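Local atomic coordinates of transglutaminase elicitor (PDB entry 3TW5), a protein that probably cross-links proteins by joining glutamine side chains to amines such as lysine, and acts as an elicitor that triggers innate immunity in plants. Residues 27-32 and 236-240; 127-133 and 162-166; 170-176 and 332-338; 199-205 and 329-333. The protein carries 1 engineered substitution. All blocks are in the same frame, centred on the assembly; numbering follows the deposited sequence.

Contact 1: residues 27-32 and 236-240; sequences PTVGVH and RGFKV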
loop_
_atom_site.group_PDB
_atom_site.type_symbol
_atom_site.label_atom_id
_atom_site.label_comp_id
_atom_site.label_asym_id
_atom_site.label_seq_id
_atom_site.Cartn_x
_atom_site.Cartn_y
_atom_site.Cartn_z
ATOM N N PRO A 27 7.371 14.262 -16.886
ATOM C CA PRO A 27 7.509 15.164 -15.746
ATOM C C PRO A 27 8.559 14.650 -14.763
ATOM O O PRO A 27 8.831 13.447 -14.718
ATOM C CB PRO A 27 6.117 15.142 -15.109
ATOM C CG PRO A 27 5.520 13.853 -15.540
ATOM C CD PRO A 27 6.051 13.607 -16.915
ATOM N N THR A 28 9.149 15.562 -13.999
ATOM C CA THR A 28 10.181 15.207 -13.028
ATOM C C THR A 28 9.621 15.255 -11.610
ATOM O O THR A 28 10.330 14.991 -10.638
ATOM C CB THR A 28 11.405 16.137 -13.139
ATOM O OG1 THR A 28 11.007 17.485 -12.864
ATOM C CG2 THR A 28 12.007 16.068 -14.534
ATOM N N VAL A 29 8.341 15.602 -11.509
ATOM C CA VAL A 29 7.632 15.655 -10.234
ATOM C C VAL A 29 6.142 15.358 -10.448
ATOM O O VAL A 29 5.523 15.850 -11.400
ATOM C CB VAL A 29 7.846 17.019 -9.501
ATOM C CG1 VAL A 29 7.345 18.200 -10.350
ATOM C CG2 VAL A 29 7.197 17.017 -8.119
ATOM N N GLY A 30 5.587 14.531 -9.569
ATOM C CA GLY A 30 4.167 14.222 -9.586
ATOM C C GLY A 30 3.696 13.942 -8.178
ATOM O O GLY A 30 4.188 13.020 -7.533
ATOM N N VAL A 31 2.759 14.754 -7.697
ATOM C CA VAL A 31 2.171 14.570 -6.370
ATOM C C VAL A 31 0.669 14.338 -6.504
ATOM O O VAL A 31 -0.023 15.074 -7.216
ATOM C CB VAL A 31 2.454 15.775 -5.434
ATOM C CG1 VAL A 31 1.676 15.651 -4.126
ATOM C CG2 VAL A 31 3.946 15.894 -5.147
ATOM N N HIS A 32 0.173 13.306 -5.827
ATOM C CA HIS A 32 -1.246 12.997 -5.852
ATOM C C HIS A 32 -1.995 13.727 -4.744
ATOM O O HIS A 32 -1.699 13.557 -3.562
ATOM C CB HIS A 32 -1.483 11.491 -5.754
ATOM C CG HIS A 32 -2.918 11.105 -5.919
ATOM N ND1 HIS A 32 -3.726 10.774 -4.853
ATOM C CD2 HIS A 32 -3.697 11.033 -7.023
ATOM C CE1 HIS A 32 -4.940 10.497 -5.296
ATOM N NE2 HIS A 32 -4.948 10.647 -6.609
ATOM N N ARG A 236 2.180 8.575 -2.420
ATOM C CA ARG A 236 1.775 9.976 -2.404
ATOM C C ARG A 236 2.423 10.767 -3.539
ATOM O O ARG A 236 1.798 11.666 -4.106
ATOM C CB ARG A 236 2.112 10.624 -1.061
ATOM C CG ARG A 236 1.523 12.014 -0.887
ATOM C CD ARG A 236 2.011 12.663 0.387
ATOM N NE ARG A 236 1.495 14.022 0.537
ATOM C CZ ARG A 236 1.693 14.786 1.609
ATOM N NH1 ARG A 236 2.399 14.335 2.640
ATOM N NH2 ARG A 236 1.185 16.009 1.652
ATOM N N GLY A 237 3.670 10.437 -3.870
ATOM C CA GLY A 237 4.392 11.187 -4.887
ATOM C C GLY A 237 5.678 10.580 -5.403
ATOM O O GLY A 237 6.235 9.655 -4.811
ATOM N N PHE A 238 6.146 11.129 -6.519
ATOM C CA PHE A 238 7.369 10.696 -7.179
ATOM C C PHE A 238 8.118 11.925 -7.686
ATOM O O PHE A 238 7.552 12.746 -8.417
ATOM C CB PHE A 238 7.021 9.753 -8.335
ATOM C CG PHE A 238 8.169 9.459 -9.264
ATOM C CD1 PHE A 238 9.130 8.514 -8.927
ATOM C CD2 PHE A 238 8.267 10.105 -10.491
ATOM C CE1 PHE A 238 10.185 8.229 -9.795
ATOM C CE2 PHE A 238 9.317 9.828 -11.365
ATOM C CZ PHE A 238 10.277 8.888 -11.017
ATOM N N LYS A 239 9.382 12.054 -7.288
ATOM C CA LYS A 239 10.212 13.177 -7.724
ATOM C C LYS A 239 11.571 12.719 -8.245
ATOM O O LYS A 239 12.242 11.901 -7.617
ATOM C CB LYS A 239 10.391 14.201 -6.599
ATOM C CG LYS A 239 11.012 15.509 -7.063
ATOM C CD LYS A 239 11.187 16.503 -5.928
ATOM C CE LYS A 239 11.714 17.828 -6.469
ATOM N NZ LYS A 239 11.709 18.908 -5.445
ATOM N N VAL A 240 11.952 13.250 -9.404
ATOM C CA VAL A 240 13.265 13.010 -9.988
ATOM C C VAL A 240 14.234 14.055 -9.441
ATOM O O VAL A 240 14.023 15.260 -9.606
ATOM C CB VAL A 240 13.227 13.076 -11.536
ATOM C CG1 VAL A 240 14.606 12.801 -12.126
ATOM C CG2 VAL A 240 12.206 12.092 -12.091
#

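Contact 2: residues 127-133 and 162-166; sequences ISHAWSP and SLVYD. Engineered in segment 127-133: Ser128 (natural residue Cys).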
loop_
_atom_site.group_PDB
_atom_site.type_symbol
_atom_site.label_atom_id
_atom_site.label_comp_id
_atom_site.label_asym_id
_atom_site.label_seq_id
_atom_site.Cartn_x
_atom_site.Cartn_y
_atom_site.Cartn_z
ATOM N N ILE A 127 -3.639 -6.453 6.987
ATOM C CA ILE A 127 -4.452 -6.053 5.842
ATOM C C ILE A 127 -3.946 -4.761 5.184
ATOM O O ILE A 127 -4.733 -3.877 4.829
ATOM C CB ILE A 127 -5.960 -5.938 6.212
ATOM C CG1 ILE A 127 -6.163 -5.017 7.421
ATOM C CG2 ILE A 127 -6.551 -7.317 6.479
ATOM C CD1 ILE A 127 -7.566 -4.471 7.550
ATOM N N SER A 128 -2.627 -4.664 5.017
ATOM C CA SER A 128 -2.008 -3.517 4.346
ATOM C C SER A 128 -2.452 -3.431 2.889
ATOM O O SER A 128 -2.565 -2.339 2.329
ATOM C CB SER A 128 -0.481 -3.606 4.421
ATOM O OG SER A 128 0.006 -4.698 3.662
ATOM N N HIS A 129 -2.702 -4.597 2.296
ATOM C CA HIS A 129 -3.209 -4.720 0.929
ATOM C C HIS A 129 -4.624 -4.160 0.793
ATOM O O HIS A 129 -5.074 -3.857 -0.312
ATOM C CB HIS A 129 -3.207 -6.188 0.508
ATOM C CG HIS A 129 -4.053 -7.063 1.381
ATOM N ND1 HIS A 129 -3.546 -7.749 2.462
ATOM C CD2 HIS A 129 -5.378 -7.346 1.341
ATOM C CE1 HIS A 129 -4.520 -8.425 3.047
ATOM N NE2 HIS A 129 -5.642 -8.195 2.387
ATOM N N ALA A 130 -5.320 -4.045 1.922
ATOM C CA ALA A 130 -6.691 -3.551 1.957
ATOM C C ALA A 130 -6.763 -2.074 2.340
ATOM O O ALA A 130 -7.581 -1.328 1.795
ATOM C CB ALA A 130 -7.519 -4.386 2.909
ATOM N N TRP A 131 -5.911 -1.660 3.278
ATOM C CA TRP A 131 -5.837 -0.265 3.708
ATOM C C TRP A 131 -5.369 0.661 2.586
ATOM O O TRP A 131 -5.947 1.733 2.378
ATOM C CB TRP A 131 -4.930 -0.120 4.936
ATOM C CG TRP A 131 -4.267 1.226 5.038
ATOM C CD1 TRP A 131 -4.880 2.429 5.244
ATOM C CD2 TRP A 131 -2.868 1.503 4.927
ATOM N NE1 TRP A 131 -3.951 3.439 5.263
ATOM C CE2 TRP A 131 -2.706 2.899 5.074
ATOM C CE3 TRP A 131 -1.732 0.708 4.720
ATOM C CZ2 TRP A 131 -1.452 3.520 5.022
ATOM C CZ3 TRP A 131 -0.484 1.326 4.667
ATOM C CH2 TRP A 131 -0.357 2.719 4.820
ATOM N N SER A 132 -4.326 0.243 1.870
ATOM C CA SER A 132 -3.717 1.059 0.815
ATOM C C SER A 132 -4.709 1.549 -0.249
ATOM O O SER A 132 -4.787 2.752 -0.500
ATOM C CB SER A 132 -2.543 0.325 0.169
ATOM O OG SER A 132 -1.617 -0.106 1.146
ATOM N N PRO A 133 -5.473 0.628 -0.876
ATOM C CA PRO A 133 -6.454 1.089 -1.857
ATOM C C PRO A 133 -7.579 1.910 -1.231
ATOM O O PRO A 133 -8.133 2.785 -1.893
ATOM C CB PRO A 133 -7.002 -0.214 -2.449
ATOM C CG PRO A 133 -6.720 -1.247 -1.434
ATOM C CD PRO A 133 -5.438 -0.845 -0.800
ATOM N N SER A 162 -11.296 -0.574 5.972
ATOM C CA SER A 162 -10.133 -1.384 5.619
ATOM C C SER A 162 -10.497 -2.863 5.507
ATOM O O SER A 162 -10.122 -3.521 4.537
ATOM C CB SER A 162 -8.995 -1.183 6.621
ATOM O OG SER A 162 -8.437 0.111 6.495
ATOM N N LEU A 163 -11.238 -3.369 6.492
ATOM C CA LEU A 163 -11.658 -4.769 6.504
ATOM C C LEU A 163 -12.683 -5.067 5.407
ATOM O O LEU A 163 -12.724 -6.184 4.881
ATOM C CB LEU A 163 -12.211 -5.161 7.875
ATOM C CG LEU A 163 -12.271 -6.661 8.177
ATOM C CD1 LEU A 163 -10.884 -7.232 8.413
ATOM C CD2 LEU A 163 -13.164 -6.941 9.367
ATOM N N VAL A 164 -13.504 -4.071 5.072
ATOM C CA VAL A 164 -14.432 -4.185 3.950
ATOM C C VAL A 164 -13.644 -4.504 2.686
ATOM O O VAL A 164 -13.942 -5.478 1.996
ATOM C CB VAL A 164 -15.278 -2.901 3.750
ATOM C CG1 VAL A 164 -15.966 -2.901 2.385
ATOM C CG2 VAL A 164 -16.309 -2.767 4.852
ATOM N N TYR A 165 -12.621 -3.699 2.412
ATOM C CA TYR A 165 -11.775 -3.870 1.231
ATOM C C TYR A 165 -11.079 -5.226 1.186
ATOM O O TYR A 165 -10.797 -5.743 0.106
ATOM C CB TYR A 165 -10.746 -2.746 1.149
ATOM C CG TYR A 165 -11.225 -1.521 0.407
ATOM C CD1 TYR A 165 -10.628 -1.139 -0.791
ATOM C CD2 TYR A 165 -12.269 -0.745 0.900
ATOM C CE1 TYR A 165 -11.058 -0.014 -1.479
ATOM C CE2 TYR A 165 -12.706 0.380 0.221
ATOM C CZ TYR A 165 -12.094 0.741 -0.965
ATOM O OH TYR A 165 -12.522 1.853 -1.647
ATOM N N ASP A 166 -10.805 -5.798 2.355
ATOM C CA ASP A 166 -10.250 -7.144 2.426
ATOM C C ASP A 166 -11.294 -8.180 2.022
ATOM O O ASP A 166 -10.986 -9.119 1.290
ATOM C CB ASP A 166 -9.730 -7.452 3.829
ATOM C CG ASP A 166 -9.287 -8.896 3.980
ATOM O OD1 ASP A 166 -8.192 -9.245 3.494
ATOM O OD2 ASP A 166 -10.038 -9.685 4.586
#

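Contact 3: residues 170-176 and 332-338; sequences VQTVFTG and FLWLPKA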
loop_
_atom_site.group_PDB
_atom_site.type_symbol
_atom_site.label_atom_id
_atom_site.label_comp_id
_atom_site.label_asym_id
_atom_site.label_seq_id
_atom_site.Cartn_x
_atom_site.Cartn_y
_atom_site.Cartn_z
ATOM N N VAL A 170 -11.929 -6.257 -4.911
ATOM C CA VAL A 170 -11.489 -4.967 -5.434
ATOM C C VAL A 170 -10.686 -5.234 -6.699
ATOM O O VAL A 170 -9.661 -5.922 -6.660
ATOM C CB VAL A 170 -10.639 -4.163 -4.413
ATOM C CG1 VAL A 170 -10.337 -2.768 -4.948
ATOM C CG2 VAL A 170 -11.352 -4.063 -3.071
ATOM N N GLN A 171 -11.168 -4.697 -7.815
ATOM C CA GLN A 171 -10.537 -4.903 -9.116
ATOM C C GLN A 171 -9.232 -4.128 -9.213
ATOM O O GLN A 171 -9.192 -2.932 -8.926
ATOM C CB GLN A 171 -11.485 -4.486 -10.238
ATOM C CG GLN A 171 -12.830 -5.190 -10.197
ATOM C CD GLN A 171 -13.377 -5.462 -11.578
ATOM O OE1 GLN A 171 -13.504 -6.620 -11.988
ATOM N NE2 GLN A 171 -13.688 -4.399 -12.317
ATOM N N THR A 172 -8.166 -4.818 -9.611
ATOM C CA THR A 172 -6.832 -4.223 -9.635
ATOM C C THR A 172 -6.178 -4.284 -11.011
ATOM O O THR A 172 -6.481 -5.168 -11.815
ATOM C CB THR A 172 -5.871 -4.908 -8.630
ATOM O OG1 THR A 172 -5.533 -6.218 -9.100
ATOM C CG2 THR A 172 -6.488 -5.006 -7.241
ATOM N N VAL A 173 -5.283 -3.330 -11.263
ATOM C CA VAL A 173 -4.348 -3.401 -12.383
ATOM C C VAL A 173 -2.989 -3.754 -11.788
ATOM O O VAL A 173 -2.276 -2.878 -11.301
ATOM C CB VAL A 173 -4.254 -2.063 -13.162
ATOM C CG1 VAL A 173 -3.356 -2.216 -14.381
ATOM C CG2 VAL A 173 -5.630 -1.583 -13.587
ATOM N N PHE A 174 -2.649 -5.040 -11.813
ATOM C CA PHE A 174 -1.428 -5.534 -11.177
ATOM C C PHE A 174 -0.271 -5.621 -12.165
ATOM O O PHE A 174 -0.409 -6.198 -13.246
ATOM C CB PHE A 174 -1.679 -6.900 -10.533
ATOM C CG PHE A 174 -0.644 -7.292 -9.517
ATOM C CD1 PHE A 174 0.486 -8.012 -9.896
ATOM C CD2 PHE A 174 -0.804 -6.945 -8.177
ATOM C CE1 PHE A 174 1.450 -8.377 -8.954
ATOM C CE2 PHE A 174 0.149 -7.303 -7.228
ATOM C CZ PHE A 174 1.280 -8.022 -7.616
ATOM N N THR A 175 0.871 -5.047 -11.788
ATOM C CA THR A 175 2.051 -5.025 -12.656
ATOM C C THR A 175 3.335 -5.366 -11.900
ATOM O O THR A 175 3.478 -5.032 -10.724
ATOM C CB THR A 175 2.222 -3.658 -13.357
ATOM O OG1 THR A 175 2.418 -2.632 -12.377
ATOM C CG2 THR A 175 1.003 -3.318 -14.214
ATOM N N GLY A 176 4.264 -6.028 -12.587
ATOM C CA GLY A 176 5.543 -6.419 -11.997
ATOM C C GLY A 176 5.874 -7.885 -12.209
ATOM O O GLY A 176 5.685 -8.710 -11.316
ATOM N N PHE A 332 6.440 -4.863 -6.947
ATOM C CA PHE A 332 5.297 -4.683 -7.844
ATOM C C PHE A 332 4.564 -3.360 -7.629
ATOM O O PHE A 332 4.696 -2.728 -6.581
ATOM C CB PHE A 332 4.316 -5.857 -7.718
ATOM C CG PHE A 332 3.969 -6.218 -6.300
ATOM C CD1 PHE A 332 3.070 -5.448 -5.565
ATOM C CD2 PHE A 332 4.527 -7.344 -5.703
ATOM C CE1 PHE A 332 2.741 -5.785 -4.250
ATOM C CE2 PHE A 332 4.205 -7.692 -4.389
ATOM C CZ PHE A 332 3.308 -6.910 -3.662
ATOM N N LEU A 333 3.804 -2.953 -8.641
ATOM C CA LEU A 333 2.954 -1.765 -8.590
ATOM C C LEU A 333 1.544 -2.162 -9.010
ATOM O O LEU A 333 1.365 -2.849 -10.018
ATOM C CB LEU A 333 3.470 -0.694 -9.559
ATOM C CG LEU A 333 4.558 0.327 -9.206
ATOM C CD1 LEU A 333 5.850 -0.300 -8.708
ATOM C CD2 LEU A 333 4.840 1.202 -10.422
ATOM N N TRP A 334 0.543 -1.737 -8.246
ATOM C CA TRP A 334 -0.842 -1.990 -8.634
ATOM C C TRP A 334 -1.801 -0.857 -8.293
ATOM O O TRP A 334 -1.591 -0.125 -7.329
ATOM C CB TRP A 334 -1.349 -3.323 -8.074
ATOM C CG TRP A 334 -1.344 -3.443 -6.579
ATOM C CD1 TRP A 334 -0.286 -3.783 -5.788
ATOM C CD2 TRP A 334 -2.461 -3.259 -5.699
ATOM N NE1 TRP A 334 -0.669 -3.810 -4.469
ATOM C CE2 TRP A 334 -1.999 -3.496 -4.385
ATOM C CE3 TRP A 334 -3.805 -2.914 -5.892
ATOM C CZ2 TRP A 334 -2.834 -3.396 -3.267
ATOM C CZ3 TRP A 334 -4.636 -2.817 -4.779
ATOM C CH2 TRP A 334 -4.144 -3.055 -3.482
ATOM N N LEU A 335 -2.845 -0.723 -9.107
ATOM C CA LEU A 335 -3.886 0.281 -8.896
ATOM C C LEU A 335 -5.240 -0.390 -8.701
ATOM O O LEU A 335 -5.573 -1.333 -9.423
ATOM C CB LEU A 335 -3.984 1.236 -10.091
ATOM C CG LEU A 335 -2.743 1.922 -10.658
ATOM C CD1 LEU A 335 -2.081 1.050 -11.714
ATOM C CD2 LEU A 335 -3.131 3.260 -11.258
ATOM N N PRO A 336 -6.028 0.088 -7.723
ATOM C CA PRO A 336 -7.416 -0.350 -7.637
ATOM C C PRO A 336 -8.266 0.366 -8.691
ATOM O O PRO A 336 -8.262 1.598 -8.754
ATOM C CB PRO A 336 -7.827 0.059 -6.220
ATOM C CG PRO A 336 -6.942 1.200 -5.883
ATOM C CD PRO A 336 -5.646 0.958 -6.595
ATOM N N LYS A 337 -8.967 -0.406 -9.522
ATOM C CA LYS A 337 -9.770 0.145 -10.615
ATOM C C LYS A 337 -10.902 1.037 -10.116
ATOM O O LYS A 337 -11.134 2.118 -10.663
ATOM C CB LYS A 337 -10.351 -0.973 -11.483
ATOM C CG LYS A 337 -9.373 -1.617 -12.451
ATOM C CD LYS A 337 -10.129 -2.465 -13.467
ATOM C CE LYS A 337 -9.189 -3.208 -14.401
ATOM N NZ LYS A 337 -9.936 -3.941 -15.466
ATOM N N ALA A 338 -11.601 0.571 -9.082
ATOM C CA ALA A 338 -12.740 1.284 -8.511
ATOM C C ALA A 338 -13.034 0.792 -7.097
ATOM O O ALA A 338 -12.481 -0.220 -6.656
ATOM C CB ALA A 338 -13.974 1.114 -9.397
#

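Contact 4: residues 199-205 and 329-333; sequences DLNPAYF and HPDFL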
loop_
_atom_site.group_PDB
_atom_site.type_symbol
_atom_site.label_atom_id
_atom_site.label_comp_id
_atom_site.label_asym_id
_atom_site.label_seq_id
_atom_site.Cartn_x
_atom_site.Cartn_y
_atom_site.Cartn_z
ATOM N N ASP A 199 11.475 -8.905 -8.829
ATOM C CA ASP A 199 12.182 -7.898 -9.621
ATOM C C ASP A 199 11.258 -7.116 -10.567
ATOM O O ASP A 199 10.227 -7.623 -11.029
ATOM C CB ASP A 199 13.359 -8.520 -10.391
ATOM C CG ASP A 199 12.954 -9.752 -11.196
ATOM O OD1 ASP A 199 12.120 -9.622 -12.123
ATOM O OD2 ASP A 199 13.480 -10.853 -10.903
ATOM N N LEU A 200 11.658 -5.879 -10.852
ATOM C CA LEU A 200 10.855 -4.926 -11.603
ATOM C C LEU A 200 11.811 -4.037 -12.382
ATOM O O LEU A 200 12.706 -3.428 -11.794
ATOM C CB LEU A 200 10.029 -4.084 -10.626
ATOM C CG LEU A 200 9.093 -2.984 -11.125
ATOM C CD1 LEU A 200 7.728 -3.551 -11.451
ATOM C CD2 LEU A 200 8.965 -1.906 -10.070
ATOM N N ASN A 201 11.631 -3.974 -13.698
ATOM C CA ASN A 201 12.495 -3.166 -14.558
ATOM C C ASN A 201 12.433 -1.683 -14.180
ATOM O O ASN A 201 11.342 -1.125 -14.048
ATOM C CB ASN A 201 12.128 -3.363 -16.032
ATOM C CG ASN A 201 13.254 -2.974 -16.975
ATOM O OD1 ASN A 201 13.737 -1.846 -16.954
ATOM N ND2 ASN A 201 13.672 -3.912 -17.815
ATOM N N PRO A 202 13.605 -1.046 -13.981
ATOM C CA PRO A 202 13.637 0.368 -13.606
ATOM C C PRO A 202 13.112 1.293 -14.704
ATOM O O PRO A 202 12.630 2.388 -14.404
ATOM C CB PRO A 202 15.119 0.630 -13.328
ATOM C CG PRO A 202 15.844 -0.447 -14.031
ATOM C CD PRO A 202 14.953 -1.638 -14.006
ATOM N N ALA A 203 13.200 0.854 -15.958
ATOM C CA ALA A 203 12.568 1.564 -17.068
ATOM C C ALA A 203 11.069 1.630 -16.823
ATOM O O ALA A 203 10.471 2.706 -16.882
ATOM C CB ALA A 203 12.856 0.881 -18.389
ATOM N N TYR A 204 10.473 0.476 -16.523
ATOM C CA TYR A 204 9.053 0.424 -16.219
ATOM C C TYR A 204 8.721 1.272 -14.989
ATOM O O TYR A 204 7.757 2.036 -15.004
ATOM C CB TYR A 204 8.540 -1.016 -16.060
ATOM C CG TYR A 204 7.099 -1.033 -15.623
ATOM C CD1 TYR A 204 6.089 -0.628 -16.492
ATOM C CD2 TYR A 204 6.750 -1.390 -14.325
ATOM C CE1 TYR A 204 4.768 -0.600 -16.089
ATOM C CE2 TYR A 204 5.426 -1.368 -13.910
ATOM C CZ TYR A 204 4.442 -0.972 -14.800
ATOM O OH TYR A 204 3.131 -0.942 -14.399
ATOM N N PHE A 205 9.528 1.145 -13.939
ATOM C CA PHE A 205 9.324 1.920 -12.717
ATOM C C PHE A 205 9.208 3.420 -13.008
ATOM O O PHE A 205 8.239 4.061 -12.593
ATOM C CB PHE A 205 10.438 1.643 -11.697
ATOM C CG PHE A 205 10.375 2.520 -10.472
ATOM C CD1 PHE A 205 9.411 2.305 -9.492
ATOM C CD2 PHE A 205 11.280 3.560 -10.300
ATOM C CE1 PHE A 205 9.351 3.118 -8.362
ATOM C CE2 PHE A 205 11.224 4.375 -9.174
ATOM C CZ PHE A 205 10.258 4.152 -8.204
ATOM N N HIS A 329 14.456 -2.395 -4.208
ATOM C CA HIS A 329 13.535 -1.734 -5.130
ATOM C C HIS A 329 12.164 -2.417 -5.090
ATOM O O HIS A 329 12.086 -3.616 -4.807
ATOM C CB HIS A 329 14.109 -1.722 -6.555
ATOM C CG HIS A 329 14.242 -3.080 -7.173
ATOM N ND1 HIS A 329 13.250 -3.648 -7.943
ATOM C CD2 HIS A 329 15.255 -3.977 -7.147
ATOM C CE1 HIS A 329 13.645 -4.838 -8.359
ATOM N NE2 HIS A 329 14.859 -5.062 -7.890
ATOM N N PRO A 330 11.081 -1.663 -5.371
ATOM C CA PRO A 330 9.721 -2.206 -5.301
ATOM C C PRO A 330 9.519 -3.469 -6.138
ATOM O O PRO A 330 9.968 -3.530 -7.285
ATOM C CB PRO A 330 8.861 -1.065 -5.850
ATOM C CG PRO A 330 9.638 0.154 -5.562
ATOM C CD PRO A 330 11.071 -0.237 -5.750
ATOM N N ASP A 331 8.854 -4.462 -5.552
ATOM C CA ASP A 331 8.593 -5.732 -6.227
ATOM C C ASP A 331 7.489 -5.614 -7.275
ATOM O O ASP A 331 7.594 -6.195 -8.359
ATOM C CB ASP A 331 8.253 -6.834 -5.214
ATOM C CG ASP A 331 9.492 -7.497 -4.622
ATOM O OD1 ASP A 331 10.493 -7.680 -5.352
ATOM O OD2 ASP A 331 9.462 -7.851 -3.422
ATOM N N PHE A 332 6.440 -4.863 -6.947
ATOM C CA PHE A 332 5.297 -4.683 -7.844
ATOM C C PHE A 332 4.564 -3.360 -7.629
ATOM O O PHE A 332 4.696 -2.728 -6.581
ATOM C CB PHE A 332 4.316 -5.857 -7.718
ATOM C CG PHE A 332 3.969 -6.218 -6.300
ATOM C CD1 PHE A 332 3.070 -5.448 -5.565
ATOM C CD2 PHE A 332 4.527 -7.344 -5.703
ATOM C CE1 PHE A 332 2.741 -5.785 -4.250
ATOM C CE2 PHE A 332 4.205 -7.692 -4.389
ATOM C CZ PHE A 332 3.308 -6.910 -3.662
ATOM N N LEU A 333 3.804 -2.953 -8.641
ATOM C CA LEU A 333 2.954 -1.765 -8.590
ATOM C C LEU A 333 1.544 -2.162 -9.010
ATOM O O LEU A 333 1.365 -2.849 -10.018
ATOM C CB LEU A 333 3.470 -0.694 -9.559
ATOM C CG LEU A 333 4.558 0.327 -9.206
ATOM C CD1 LEU A 333 5.850 -0.300 -8.708
ATOM C CD2 LEU A 333 4.840 1.202 -10.422
#

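Contact 1: residues 27-32 and 236-240
Thr28 O takes the shortest of the four main-chain hydrogen bonds, from Val240 N at 2.7 Å, with Lys239 CA adding a C-H contact to the same oxygen. The example illustrates how a short strand can join an antiparallel sheet. Gly30 and Phe238 form the hydrogen-bonded pair, each N reaching the other's O at 2.9 Å, and His32 N closes the run on Arg236 O. Around the first bond, Val240 CB meets Thr28 CB at 3.9 Å. With CG1 anti to the backbone N (chi1 -179°), the other methyl, CG2, turns to within 3.8 Å of Thr28 CA. Val29 and Lys239 share one face of the sheet; Val29 CG2 touches Lys239 CG at 4.2 Å before the extended lysine chain leads off. Phe238 occupies the other face and meets His206 edge-to-face. Arg236 and Gly237, both facing Ser278, form a classic beta bulge, and Arg236 NH1 hydrogen-bonds Thr299 OG1. Strand 232-246 runs between strands 29-31 and 269-280, with helix 202-215 packed against its Phe238 face.

Contact 2: residues 127-133 and 162-166
Asp166 meets Ala130, Ile127 and His129 in turn. Its CB lies 3.9 Å from Ala130 CB, and its CG sits 4.0 Å from Ile127 CG2, the two side chains crossing at about a right angle. CG stands anti to the backbone N (chi1 174°), which carries OD1 to His129 NE2 for a hydrogen bond of 3.0 Å. That oxygen offers its anti lone pair and lies in the ring plane of the histidine, with carboxylate and ring turned 53° apart. OD2 is hydrogen-bonded by Asn83 ND2. The two helices cross at 113°, and Ala130 CB packs over main chain near Ser162 O and against Tyr165 CB (4.0 Å). Helix 128-137 opens with Ser128, an engineered replacement for cysteine, a position consistent with the nucleophile at the start of the central helix in papain-like enzymes. Near the start of segment 127-133, Ile127 CD1 packs against Ser162 CB at 3.7 Å. At its end, Pro133 CG rests 4.0 Å from Tyr165 CD1, while Tyr165 OH hydrogen-bonds Glu138 OE1.

Contact 3: residues 170-176 and 332-338
Val170 places CG1 beside the ring of Pro336, the two side chains lying side by side and pointing the same way. At Gln171 the carbonyl oxygen receives Lys337 N at 2.6 Å, and Gln171 CB touches Lys337 CB. From here strands 172-175 and 333-336 pair antiparallel, with Val173-Leu335 and Thr175-Leu333 as hydrogen-bonded pairs. Thr172 turns to the sheet face that carries Trp334 and sets its CG2 methyl 3.7 Å from CE3 of that indole. Val173 N reaches Leu335 O at 2.7 Å, the shorter of that pair's two bonds; Val173 CG2 meets the extended chain of Lys337 at CG, 3.9 Å away. Phe174 joins Phe332 and Trp334 in an aromatic cluster. Its CZ stands 3.5 Å above one face of the Phe332 ring, offset toward the rim, in an oblique pair with planes inclined at 38°, while its CD2 reaches Trp334 CB at 3.7 Å. At Thr175 one residue grips a carbonyl twice: Leu333 O accepts both Thr175 N and Thr175 OG1, the hydroxyl at 2.6 Å. A first torsion of 62° sets OG1 between the backbone N and the carbonyl carbon; the hydroxyl also hydrogen-bonds Tyr204 OH. Strand 333-336 lies between strands 172-175 and 221-223. Helix 5-15 packs on its Leu335 face, and helix 128-137 meets the opposite face through Pro133, against Trp334 and Pro336.

Contact 4: residues 199-205 and 329-333
Leu200 packs against Leu333 and Pro330 as the hub of a mainly apolar packing of the loop and first helical turn of 199-205 on loop 329-333. Its CD2 lies 3.8 Å from Leu333 CD1, with the side chains crossing at about a right angle, and the same methyl sits 3.4 Å from Pro330 O. The first torsion (chi1 179°) sets CG anti to the backbone N and beside the carbonyl carbon, and the CD2 branch alone reaches Leu333 CD1. Beside it, His329 turns the edge of its ring to the main chain: CE1 is 3.4 Å from Leu200 N and also close to Asp199 CA. Phe205 crosses Pro330 nearly at a right angle, CE1 to CG 4.1 Å, and brings its ring edge toward Leu333 CD1; Tyr204 CE2 approaches Leu333 CD2 more loosely, at 4.4 Å.

In the second shell, Asn201 caps the helix that bears these aromatic residues, its OD1 accepting Ala203 N at 2.9 Å in the carbonyl plane, on a lone pair. A weak bond from His329 ND1 to Pro330 O helps place the imidazole. Trp321 serves both loops, stacking on the His329 ring and donating from NE1 to Leu200 O. Phe205 is placed edge-to-face on Tyr304. The start of helix 202-215 touches strands 299-310 and 316-321 through Pro202, Ala203 and Phe205, and helix 5-15 through Tyr204, while segment 329-333 leads into strand 333-336.

Contacts 3 and 4 are directly coupled, for they share Phe332 and Leu333, and Thr175 OG1 probably hydrogen-bonds Tyr204 OH at 2.7 Å. Contact 3 also leans on contact 2, 13 Å away between centres: Pro133 CB meets Pro336 CG at 3.7 Å, joining the helical region to the sheet. Contact 1 reaches contact 4 through Phe238 CE1 and Phe205 CE2, 4.0 Å apart, but stays about 9 Å from contact 2 at the nearest atoms. Contacts 1 and 3 belong to one sheet. If engineered Ser128 marks the catalytic cysteine, as a papain-like fold suggests, contact 2 lies at the active site and contact 3 borders its helix.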